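Long-range contacts in putative aminotransferase (Actinomadura melliaura, PDB 4ZWV), which probably transfers an amino group to a sugar precursor, using pyridoxal 5'-phosphate, in making the aminopentose of the indolocarbazole AT2433: residues 315-320 with 348-353; 267-272 with 359-364; 99-104 with 112-117; 73-78 with 95-100. One frame throughout, in Å; residues are numbered along the deposited sequence. Where two conformers were deposited one is given.

Contact 1 (315-320 with 348-353); sequences IMAGLV and VSLPVG
S349 meets G318 through its backbone and its side chain together. S349 N donates to G318 O at 2.8 Å, and G318 N returns a longer bond to S349 O at 3.2 Å. This is a single antiparallel hydrogen-bonded bridge. From here the serine can be followed outward: CB lies 3.2 Å from G318 O, and OG, turned beside its own backbone N (chi1 -60°), reaches a water at 2.6 Å. That water donates to S349 OG and accepts from V320 N; D297 binds the same hydroxyl. V320 CG2 comes to 4.0 Å from S349 OG. Further along, A317 CB packs against L350 CD2 and, in one of two conformers, V348 CG2. P351 closes the other end: its CD faces I315 CG2 at 4.0 Å, and its CG lies 3.2 Å from M316 O, a buried carbonyl oxygen with no hydrogen-bonding partner. Replacing P351 with an alanine would remove CG and CD and is likely to open a gap beside I315 and over M316 O. The bridge lies on strand 347-350, an edge strand, within this chain, of the antiparallel sheet with strands 296-300 and 280-282, while A317 O bonds R227 of the second subunit and V320 sits beside the cofactor-binding H164. The arrangement fits the C-terminal domain of a fold-type I aminotransferase, its loop running between the sheet, the dimer interface and the cofactor pocket.

Contact 2 (267-272 with 359-364); sequences AAFYDK and QDREHV
R361 reaches across to F269 and lies flat on its ring. The arginine starts with CG between the backbone N and the carbonyl carbon (chi1 65°), then runs extended to NE, which brings CD and the guanidinium over one face of the phenylalanine. R361 CD lies 4.0 Å from the ring centroid as a CH-pi contact; R361 NE stands 3.6 Å from F269 CG; and the planes are only 9° apart, giving an off-centre cation-pi stack. R361 NH1 also binds N266 and forms a salt bridge with E265, partners that help to fix the rotation of the group. Next in sequence, E362 adds a lighter contact, its CG meeting F269 CZ at 4.1 Å. The two helices, 243-273 and 358-369, run in roughly the same direction here, their local axes 10.9 Å apart and crossing at -31°. The spacing is wide, bridged by large side chains, and the pair packs within the C-terminal part of what is probably a fold-type I aminotransferase. One turn beyond R361, V364 turns toward Y270: its CG1 lies 3.6 Å from Y270 OH and 3.9 Å from Y270 CE1. The tyrosine hydroxyl is bonded to P351 O, and its ring meets Y296 edge-to-face.

Contact 3 (99-104 with 112-117); sequences TWVDVD and LDDLER
D114 OD2 is gripped by two donors: the backbone N of D102, at 2.8 Å with a nearly straight N-H (165°), and the amine of K118 in a salt bridge. The D102 bond arrives on the anti side of the oxygen, 20° out of the carboxylate plane. The second oxygen is held from within the helix, R117 NH2 lying 3.0 Å from D114 OD1 and tilted from the arginine plane. With CG opposite the backbone N (chi1 -165°), the carboxylate reaches out from the first turn of helix 112-118 to the chain leaving strand 97-100. That strand is the outer parallel strand of the central mixed sheet, and the helix lies on the chain's way back from it to strand 123-129, as in the large domain of fold-type I aminotransferases. Beside the polar grip, V101 CG1 packs 3.6 Å from L115 N and 4.1 Å from L115 CB, and the same methyl lies 3.7 Å from D114 OD2. L115 in turn packs on L78 of the sheet and L141 of helix 138-152. With an alanine at D114, D102 N is likely to lose its acceptor, and K118 and R117 the carboxylate that pairs them. The carboxylates of D102 and D114 come within 5.0 Å of each other, between their OD2 atoms, a closeness that K118 and R117 may offset. D102 looks elsewhere for its own partners: its OD1 accepts V103 N at 2.7 Å and also L340 N, while its OD2 accepts G339 N, both of the latter at the start of helix 338-344.

Contact 4 (73-78 with 95-100); sequences ERDEVL and GRRITW
D75 is met by R97 through side chain and backbone alike. In the conformers modelled for R97 and E76, each one of two, the guanidinium comes side-on, with R97 NH2 donating to D75 OD1 at 2.9 Å and R97 NE to D75 OD2 at 3.3 Å. The second bond lies in the guanidinium plane but reaches its oxygen from above the carboxylate plane, the two groups being turned 58° apart. R97 bends at chi3 (63°) to bring this edge round. In the same conformers E76 OE1 accepts a hydrogen bond from T99 OG1 at 2.6 Å, and E76 OE2 is bonded to T123 and S120, which leaves both carboxylate oxygens satisfied. Its charge also sits near R97, though no N-H points at it. The backbones form a parallel ladder: R97 N donates to D75 O at 2.8 Å, V77 N to R97 O at 2.9 Å, and T99 N to V77 O at 3.0 Å. These are the two strands of a beta-alpha-beta unit, joined by helix 85-93, which ends in a Schellman motif at G95. E76, R97, L78 and T99 share one face of the sheet, where L78 CD2 packs on T99 CG2 at 3.5 Å, the two side chains pointing the same way. V77 and I98 lie on the other, against I91 of that helix. R96 lays its CB near V77 CG2 and sends its guanidinium to D94 and E72.

Overall arrangement
The four contacts form two pairs. Contacts 3 and 4 share T99 and W100 and join through L78, which packs on both L115 and V101; both belong to the outer part of the central sheet. Contacts 1 and 2 touch as well, through Y270 on P351 and I315 on V364; the centres of contacts 2 and 4 are about 41 Å apart, on opposite sides of the chain's centre. Contacts 1 and 3 are buried, the former through backbone bonds and apolar packing, the latter through a carboxylate that accepts a backbone N-H, with an apolar contact beside it. Contacts 2 and 4 are partly exposed: one relies on an arginine stacked on a ring, the other on strand pairing edged by a salt bridge.

Contact 1 (315-320 with 348-353)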
# COMPACT_ATOMS: atom_id res chain seq x y z
N ILE A 315 0.22 2.12 34.11
CA ILE A 315 0.81 1.07 33.28
C ILE A 315 -0.17 0.70 32.18
O ILE A 315 -1.31 0.33 32.46
CB ILE A 315 1.16 -0.19 34.11
CG1 ILE A 315 2.16 0.16 35.22
CG2 ILE A 315 1.69 -1.29 33.19
CD1 ILE A 315 2.20 -0.87 36.35
N MSE A 316 0.25 0.82 30.92
CA MSE A 316 -0.62 0.47 29.81
C MSE A 316 -0.57 -1.03 29.59
O MSE A 316 0.49 -1.58 29.32
CB MSE A 316 -0.21 1.20 28.54
CG MSE A 316 -1.12 0.90 27.36
SE MSE A 316 -0.56 1.88 25.78
CE MSE A 316 -0.83 3.69 26.45
N ALA A 317 -1.72 -1.68 29.70
CA ALA A 317 -1.79 -3.14 29.60
C ALA A 317 -3.10 -3.56 28.95
O ALA A 317 -4.16 -3.01 29.27
CB ALA A 317 -1.65 -3.76 31.00
N GLY A 318 -3.04 -4.52 28.04
CA GLY A 318 -4.26 -4.99 27.41
C GLY A 318 -4.01 -5.87 26.21
O GLY A 318 -3.06 -6.64 26.18
N LEU A 319 -4.89 -5.74 25.22
CA LEU A 319 -4.82 -6.54 24.01
C LEU A 319 -4.10 -5.80 22.90
O LEU A 319 -4.21 -4.58 22.78
CB LEU A 319 -6.23 -6.91 23.54
CG LEU A 319 -7.10 -7.74 24.48
CD1 LEU A 319 -8.53 -7.76 23.98
CD2 LEU A 319 -6.54 -9.15 24.56
N VAL A 320 -3.38 -6.54 22.08
CA VAL A 320 -2.81 -6.00 20.86
C VAL A 320 -3.94 -5.78 19.84
O VAL A 320 -3.96 -4.77 19.14
CB VAL A 320 -1.72 -6.95 20.29
CG1 VAL A 320 -1.22 -6.46 18.94
CG2 VAL A 320 -0.58 -7.10 21.28
N VAL A 348 -3.45 -10.80 29.00
CA VAL A 348 -3.11 -9.37 29.04
C VAL A 348 -1.63 -9.18 28.68
O VAL A 348 -0.77 -9.92 29.14
CB VAL A 348 -3.43 -8.74 30.41
CG1 VAL A 348 -2.86 -9.57 31.54
CG2 VAL A 348 -2.95 -7.29 30.48
N SER A 349 -1.37 -8.19 27.82
CA SER A 349 -0.01 -7.88 27.36
C SER A 349 0.57 -6.76 28.21
O SER A 349 -0.10 -5.75 28.46
CB SER A 349 -0.01 -7.46 25.88
OG SER A 349 -0.52 -8.48 25.03
N LEU A 350 1.81 -6.94 28.65
CA LEU A 350 2.50 -5.97 29.50
C LEU A 350 3.65 -5.29 28.76
O LEU A 350 4.27 -5.89 27.88
CB LEU A 350 3.03 -6.64 30.76
CG LEU A 350 1.99 -7.34 31.64
CD1 LEU A 350 2.66 -8.07 32.79
CD2 LEU A 350 1.01 -6.31 32.17
N PRO A 351 3.94 -4.03 29.11
CA PRO A 351 5.09 -3.36 28.49
C PRO A 351 6.39 -4.08 28.81
O PRO A 351 6.62 -4.42 29.97
CB PRO A 351 5.08 -1.96 29.13
CG PRO A 351 3.68 -1.78 29.63
CD PRO A 351 3.23 -3.15 30.05
N VAL A 352 7.24 -4.27 27.81
CA VAL A 352 8.48 -5.00 28.04
C VAL A 352 9.64 -4.42 27.23
O VAL A 352 10.77 -4.88 27.31
CB VAL A 352 8.28 -6.51 27.72
CG1 VAL A 352 8.27 -6.74 26.21
CG2 VAL A 352 9.34 -7.37 28.39
N GLY A 353 9.37 -3.37 26.46
CA GLY A 353 10.36 -2.86 25.52
C GLY A 353 11.53 -2.05 26.06
O GLY A 353 11.67 -1.85 27.27
O HOH W 1 -2.58 -9.14 23.50

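Contact 2 (267-272 with 359-364)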
# COMPACT_ATOMS: atom_id res chain seq x y z
N ALA A 267 12.02 -9.16 29.67
CA ALA A 267 11.23 -10.39 29.70
C ALA A 267 11.80 -11.39 30.70
O ALA A 267 11.06 -12.02 31.46
CB ALA A 267 11.17 -11.02 28.31
N ALA A 268 13.12 -11.52 30.71
CA ALA A 268 13.77 -12.41 31.66
C ALA A 268 13.52 -11.95 33.09
O ALA A 268 13.32 -12.76 34.00
CB ALA A 268 15.27 -12.49 31.38
N PHE A 269 13.53 -10.63 33.28
CA PHE A 269 13.25 -10.05 34.59
C PHE A 269 11.83 -10.41 35.05
O PHE A 269 11.64 -10.85 36.19
CB PHE A 269 13.43 -8.53 34.54
CG PHE A 269 13.15 -7.83 35.84
CD1 PHE A 269 14.10 -7.77 36.83
CD2 PHE A 269 11.92 -7.20 36.05
CE1 PHE A 269 13.84 -7.11 38.03
CE2 PHE A 269 11.66 -6.55 37.23
CZ PHE A 269 12.61 -6.51 38.22
N TYR A 270 10.85 -10.23 34.18
CA TYR A 270 9.48 -10.62 34.50
C TYR A 270 9.37 -12.12 34.78
O TYR A 270 8.69 -12.52 35.72
CB TYR A 270 8.52 -10.25 33.37
CG TYR A 270 8.23 -8.78 33.20
CD1 TYR A 270 8.33 -7.88 34.25
CD2 TYR A 270 7.84 -8.29 31.96
CE1 TYR A 270 8.05 -6.53 34.07
CE2 TYR A 270 7.57 -6.96 31.76
CZ TYR A 270 7.67 -6.08 32.82
OH TYR A 270 7.38 -4.75 32.61
N ASP A 271 10.03 -12.95 33.96
CA ASP A 271 10.06 -14.40 34.20
C ASP A 271 10.48 -14.72 35.62
O ASP A 271 9.94 -15.63 36.25
CB ASP A 271 11.03 -15.10 33.25
CG ASP A 271 10.54 -15.17 31.82
OD1 ASP A 271 9.33 -15.00 31.55
OD2 ASP A 271 11.41 -15.41 30.96
N LYS A 272 11.48 -13.99 36.11
CA LYS A 272 12.08 -14.25 37.41
C LYS A 272 11.25 -13.70 38.57
O LYS A 272 11.19 -14.30 39.64
CB LYS A 272 13.50 -13.65 37.46
CG LYS A 272 14.23 -13.82 38.79
CD LYS A 272 15.56 -13.07 38.76
CE LYS A 272 16.36 -13.26 40.05
NZ LYS A 272 15.63 -12.76 41.26
N GLN A 359 13.58 1.34 36.97
CA GLN A 359 12.53 1.79 37.87
C GLN A 359 11.13 1.47 37.33
O GLN A 359 10.24 1.08 38.09
CB GLN A 359 12.67 3.29 38.14
CG GLN A 359 11.70 3.85 39.16
CD GLN A 359 12.02 5.28 39.57
OE1 GLN A 359 13.05 5.83 39.16
NE2 GLN A 359 11.16 5.88 40.38
N ASP A 360 10.95 1.63 36.01
CA ASP A 360 9.68 1.30 35.36
C ASP A 360 9.31 -0.17 35.55
O ASP A 360 8.18 -0.49 35.95
CB ASP A 360 9.73 1.61 33.86
CG ASP A 360 9.74 3.10 33.55
OD1 ASP A 360 9.28 3.91 34.39
OD2 ASP A 360 10.21 3.44 32.45
N ARG A 361 10.23 -1.08 35.25
CA ARG A 361 9.88 -2.51 35.31
C ARG A 361 9.71 -2.99 36.74
O ARG A 361 8.92 -3.90 37.00
CB ARG A 361 10.91 -3.38 34.57
CG ARG A 361 12.30 -3.40 35.16
CD ARG A 361 13.21 -4.27 34.32
NE ARG A 361 14.46 -4.55 35.01
CZ ARG A 361 15.53 -5.10 34.44
NH1 ARG A 361 15.50 -5.43 33.16
NH2 ARG A 361 16.63 -5.30 35.16
N GLU A 362 10.44 -2.37 37.67
CA GLU A 362 10.28 -2.67 39.08
C GLU A 362 8.90 -2.21 39.54
O GLU A 362 8.25 -2.87 40.36
CB GLU A 362 11.37 -2.00 39.90
CG GLU A 362 12.72 -2.67 39.78
CD GLU A 362 13.86 -1.83 40.32
OE1 GLU A 362 13.59 -0.82 41.01
OE2 GLU A 362 15.03 -2.18 40.06
N HIS A 363 8.44 -1.10 38.97
CA HIS A 363 7.11 -0.58 39.27
C HIS A 363 6.01 -1.52 38.76
O HIS A 363 5.02 -1.75 39.46
CB HIS A 363 6.95 0.83 38.67
CG HIS A 363 5.58 1.40 38.83
ND1 HIS A 363 4.99 1.62 40.05
CD2 HIS A 363 4.68 1.83 37.90
CE1 HIS A 363 3.79 2.14 39.88
NE2 HIS A 363 3.58 2.28 38.58
N VAL A 364 6.21 -2.08 37.57
CA VAL A 364 5.26 -3.03 37.00
C VAL A 364 5.16 -4.26 37.91
O VAL A 364 4.06 -4.68 38.29
CB VAL A 364 5.67 -3.46 35.58
CG1 VAL A 364 4.81 -4.62 35.08
CG2 VAL A 364 5.59 -2.26 34.62

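Contact 3 (99-104 with 112-117)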
# COMPACT_ATOMS: atom_id res chain seq x y z
N THR A 99 -10.26 -20.26 7.15
CA THR A 99 -10.69 -21.31 8.06
C THR A 99 -9.89 -21.12 9.34
O THR A 99 -8.66 -21.24 9.34
CB THR A 99 -10.47 -22.71 7.49
OG1 THR A 99 -11.32 -22.90 6.35
CG2 THR A 99 -10.79 -23.77 8.54
N TRP A 100 -10.59 -20.80 10.42
CA TRP A 100 -9.91 -20.48 11.67
C TRP A 100 -9.29 -21.71 12.31
O TRP A 100 -9.91 -22.78 12.37
CB TRP A 100 -10.87 -19.85 12.69
CG TRP A 100 -11.47 -18.55 12.29
CD1 TRP A 100 -12.80 -18.27 12.20
CD2 TRP A 100 -10.78 -17.33 11.96
NE1 TRP A 100 -12.99 -16.97 11.81
CE2 TRP A 100 -11.76 -16.36 11.67
CE3 TRP A 100 -9.43 -16.97 11.88
CZ2 TRP A 100 -11.44 -15.05 11.30
CZ3 TRP A 100 -9.10 -15.67 11.51
CH2 TRP A 100 -10.10 -14.73 11.23
N VAL A 101 -8.07 -21.53 12.81
CA VAL A 101 -7.37 -22.54 13.59
C VAL A 101 -7.28 -22.04 15.03
O VAL A 101 -7.07 -20.84 15.28
CB VAL A 101 -5.96 -22.82 13.03
CG1 VAL A 101 -5.26 -23.95 13.79
CG2 VAL A 101 -6.06 -23.16 11.54
N ASP A 102 -7.44 -22.97 15.97
CA ASP A 102 -7.45 -22.65 17.38
C ASP A 102 -6.06 -22.24 17.85
O ASP A 102 -5.07 -22.35 17.12
CB ASP A 102 -7.95 -23.85 18.18
CG ASP A 102 -8.65 -23.46 19.48
OD1 ASP A 102 -8.54 -22.30 19.92
OD2 ASP A 102 -9.32 -24.35 20.04
N VAL A 103 -6.02 -21.76 19.09
CA VAL A 103 -4.81 -21.30 19.74
C VAL A 103 -4.40 -22.26 20.86
O VAL A 103 -5.25 -22.74 21.61
CB VAL A 103 -5.03 -19.88 20.31
CG1 VAL A 103 -3.87 -19.43 21.14
CG2 VAL A 103 -5.30 -18.89 19.17
N ASP A 104 -3.10 -22.53 20.97
CA ASP A 104 -2.57 -23.30 22.09
C ASP A 104 -2.54 -22.40 23.33
O ASP A 104 -1.82 -21.40 23.35
CB ASP A 104 -1.16 -23.81 21.75
CG ASP A 104 -0.54 -24.64 22.87
OD1 ASP A 104 -1.18 -24.82 23.93
OD2 ASP A 104 0.60 -25.11 22.69
N LEU A 112 -1.15 -26.50 16.65
CA LEU A 112 -0.77 -27.28 15.47
C LEU A 112 -1.51 -28.62 15.38
O LEU A 112 -1.57 -29.20 14.30
CB LEU A 112 0.74 -27.51 15.44
CG LEU A 112 1.56 -26.21 15.30
CD1 LEU A 112 3.06 -26.51 15.28
CD2 LEU A 112 1.16 -25.43 14.07
N ASP A 113 -2.06 -29.11 16.49
CA ASP A 113 -2.93 -30.29 16.44
C ASP A 113 -4.20 -29.94 15.67
O ASP A 113 -4.68 -30.71 14.84
CB ASP A 113 -3.30 -30.77 17.84
CG ASP A 113 -2.11 -31.33 18.60
OD1 ASP A 113 -1.34 -32.12 18.01
OD2 ASP A 113 -1.94 -30.96 19.77
N ASP A 114 -4.75 -28.77 15.97
CA ASP A 114 -5.96 -28.30 15.31
C ASP A 114 -5.66 -28.01 13.84
O ASP A 114 -6.47 -28.31 12.98
CB ASP A 114 -6.52 -27.06 16.02
CG ASP A 114 -7.94 -26.74 15.60
OD1 ASP A 114 -8.79 -27.67 15.59
OD2 ASP A 114 -8.23 -25.56 15.30
N LEU A 115 -4.49 -27.44 13.58
CA LEU A 115 -4.07 -27.21 12.20
C LEU A 115 -4.11 -28.50 11.39
O LEU A 115 -4.71 -28.55 10.31
CB LEU A 115 -2.67 -26.61 12.15
CG LEU A 115 -2.12 -26.53 10.72
CD1 LEU A 115 -2.92 -25.55 9.87
CD2 LEU A 115 -0.66 -26.16 10.74
N GLU A 116 -3.49 -29.55 11.91
CA GLU A 116 -3.41 -30.78 11.15
C GLU A 116 -4.80 -31.36 10.88
O GLU A 116 -5.07 -31.87 9.78
CB GLU A 116 -2.52 -31.81 11.84
CG GLU A 116 -2.39 -33.08 11.00
CD GLU A 116 -1.15 -33.90 11.30
OE1 GLU A 116 -0.55 -33.73 12.39
OE2 GLU A 116 -0.79 -34.74 10.44
N ARG A 117 -5.70 -31.24 11.85
CA ARG A 117 -7.07 -31.73 11.66
C ARG A 117 -7.84 -30.94 10.60
O ARG A 117 -8.79 -31.46 10.00
CB ARG A 117 -7.85 -31.67 12.98
CG ARG A 117 -7.39 -32.69 14.01
CD ARG A 117 -8.37 -32.74 15.19
NE ARG A 117 -8.53 -31.44 15.84
CZ ARG A 117 -7.91 -31.08 16.95
NH1 ARG A 117 -7.07 -31.91 17.57
NH2 ARG A 117 -8.13 -29.88 17.46

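Contact 4 (73-78 with 95-100)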
# COMPACT_ATOMS: atom_id res chain seq x y z
N GLU A 73 -10.20 -23.71 -6.83
CA GLU A 73 -10.99 -24.56 -5.94
C GLU A 73 -10.29 -24.83 -4.61
O GLU A 73 -10.91 -25.28 -3.65
CB GLU A 73 -11.37 -25.87 -6.62
CG GLU A 73 -10.20 -26.71 -7.10
CD GLU A 73 -9.80 -26.42 -8.54
OE1 GLU A 73 -9.14 -27.30 -9.14
OE2 GLU A 73 -10.13 -25.34 -9.07
N ARG A 74 -8.98 -24.59 -4.55
CA ARG A 74 -8.30 -24.59 -3.25
C ARG A 74 -8.41 -23.18 -2.71
O ARG A 74 -7.53 -22.35 -2.92
CB ARG A 74 -6.86 -25.08 -3.37
CG ARG A 74 -6.79 -26.61 -3.41
CD ARG A 74 -5.41 -27.13 -3.77
NE ARG A 74 -4.39 -26.58 -2.88
CZ ARG A 74 -3.11 -26.48 -3.20
NH1 ARG A 74 -2.69 -26.89 -4.40
NH2 ARG A 74 -2.24 -25.96 -2.34
N ASP A 75 -9.53 -22.90 -2.05
CA ASP A 75 -9.90 -21.53 -1.70
C ASP A 75 -9.70 -21.21 -0.22
O ASP A 75 -9.99 -20.10 0.21
CB ASP A 75 -11.36 -21.27 -2.08
CG ASP A 75 -12.35 -22.12 -1.29
OD1 ASP A 75 -11.97 -23.20 -0.79
OD2 ASP A 75 -13.53 -21.73 -1.19
N GLU A 76 -9.16 -22.17 0.52
CA GLU A 76 -9.06 -22.05 1.96
C GLU A 76 -7.66 -21.66 2.42
O GLU A 76 -6.67 -22.29 2.04
CB GLU A 76 -9.47 -23.38 2.58
CG GLU A 76 -9.20 -23.54 4.05
CD GLU A 76 -9.59 -24.93 4.52
OE1 GLU A 76 -10.64 -25.07 5.17
OE2 GLU A 76 -8.84 -25.90 4.22
N VAL A 77 -7.57 -20.63 3.25
CA VAL A 77 -6.31 -20.33 3.93
C VAL A 77 -6.55 -20.53 5.41
O VAL A 77 -7.49 -19.98 5.97
CB VAL A 77 -5.82 -18.90 3.67
CG1 VAL A 77 -4.50 -18.66 4.41
CG2 VAL A 77 -5.64 -18.68 2.17
N LEU A 78 -5.70 -21.34 6.04
CA LEU A 78 -5.81 -21.62 7.47
C LEU A 78 -5.03 -20.56 8.25
O LEU A 78 -3.89 -20.27 7.94
CB LEU A 78 -5.28 -23.02 7.76
CG LEU A 78 -6.13 -24.13 7.17
CD1 LEU A 78 -5.39 -25.47 7.04
CD2 LEU A 78 -7.33 -24.31 8.06
N GLY A 95 -9.16 -12.79 -2.09
CA GLY A 95 -10.31 -13.49 -2.63
C GLY A 95 -10.51 -14.89 -2.08
O GLY A 95 -11.25 -15.69 -2.66
N ARG A 96 -9.89 -15.19 -0.94
CA ARG A 96 -9.96 -16.53 -0.35
C ARG A 96 -10.85 -16.58 0.88
O ARG A 96 -11.29 -15.56 1.40
CB ARG A 96 -8.56 -17.05 0.01
CG ARG A 96 -7.51 -16.78 -1.04
CD ARG A 96 -7.85 -17.37 -2.40
NE ARG A 96 -6.88 -16.90 -3.37
CZ ARG A 96 -6.89 -17.21 -4.66
NH1 ARG A 96 -7.80 -18.03 -5.16
NH2 ARG A 96 -5.96 -16.69 -5.47
N ARG A 97 -11.07 -17.79 1.36
CA ARG A 97 -11.88 -18.04 2.54
C ARG A 97 -11.00 -18.42 3.74
O ARG A 97 -10.13 -19.28 3.62
CB ARG A 97 -12.88 -19.16 2.21
CG ARG A 97 -13.52 -19.85 3.38
CD ARG A 97 -14.59 -20.81 2.87
NE ARG A 97 -14.05 -21.89 2.04
CZ ARG A 97 -13.73 -23.09 2.51
NH1 ARG A 97 -13.89 -23.36 3.79
NH2 ARG A 97 -13.26 -24.03 1.69
N ILE A 98 -11.22 -17.77 4.88
CA ILE A 98 -10.45 -18.08 6.09
C ILE A 98 -11.08 -19.28 6.80
O ILE A 98 -12.29 -19.31 7.02
CB ILE A 98 -10.41 -16.90 7.07
CG1 ILE A 98 -9.79 -15.66 6.42
CG2 ILE A 98 -9.63 -17.26 8.32
CD1 ILE A 98 -10.00 -14.38 7.23
N THR A 99 -10.26 -20.26 7.15
CA THR A 99 -10.69 -21.31 8.06
C THR A 99 -9.89 -21.12 9.34
O THR A 99 -8.66 -21.24 9.34
CB THR A 99 -10.47 -22.71 7.49
OG1 THR A 99 -11.32 -22.90 6.35
CG2 THR A 99 -10.79 -23.77 8.54
N TRP A 100 -10.59 -20.80 10.42
CA TRP A 100 -9.91 -20.48 11.67
C TRP A 100 -9.29 -21.71 12.31
O TRP A 100 -9.91 -22.78 12.37
CB TRP A 100 -10.87 -19.85 12.69
CG TRP A 100 -11.47 -18.55 12.29
CD1 TRP A 100 -12.80 -18.27 12.20
CD2 TRP A 100 -10.78 -17.33 11.96
NE1 TRP A 100 -12.99 -16.97 11.81
CE2 TRP A 100 -11.76 -16.36 11.67
CE3 TRP A 100 -9.43 -16.97 11.88
CZ2 TRP A 100 -11.44 -15.05 11.30
CZ3 TRP A 100 -9.10 -15.67 11.51
CH2 TRP A 100 -10.10 -14.73 11.23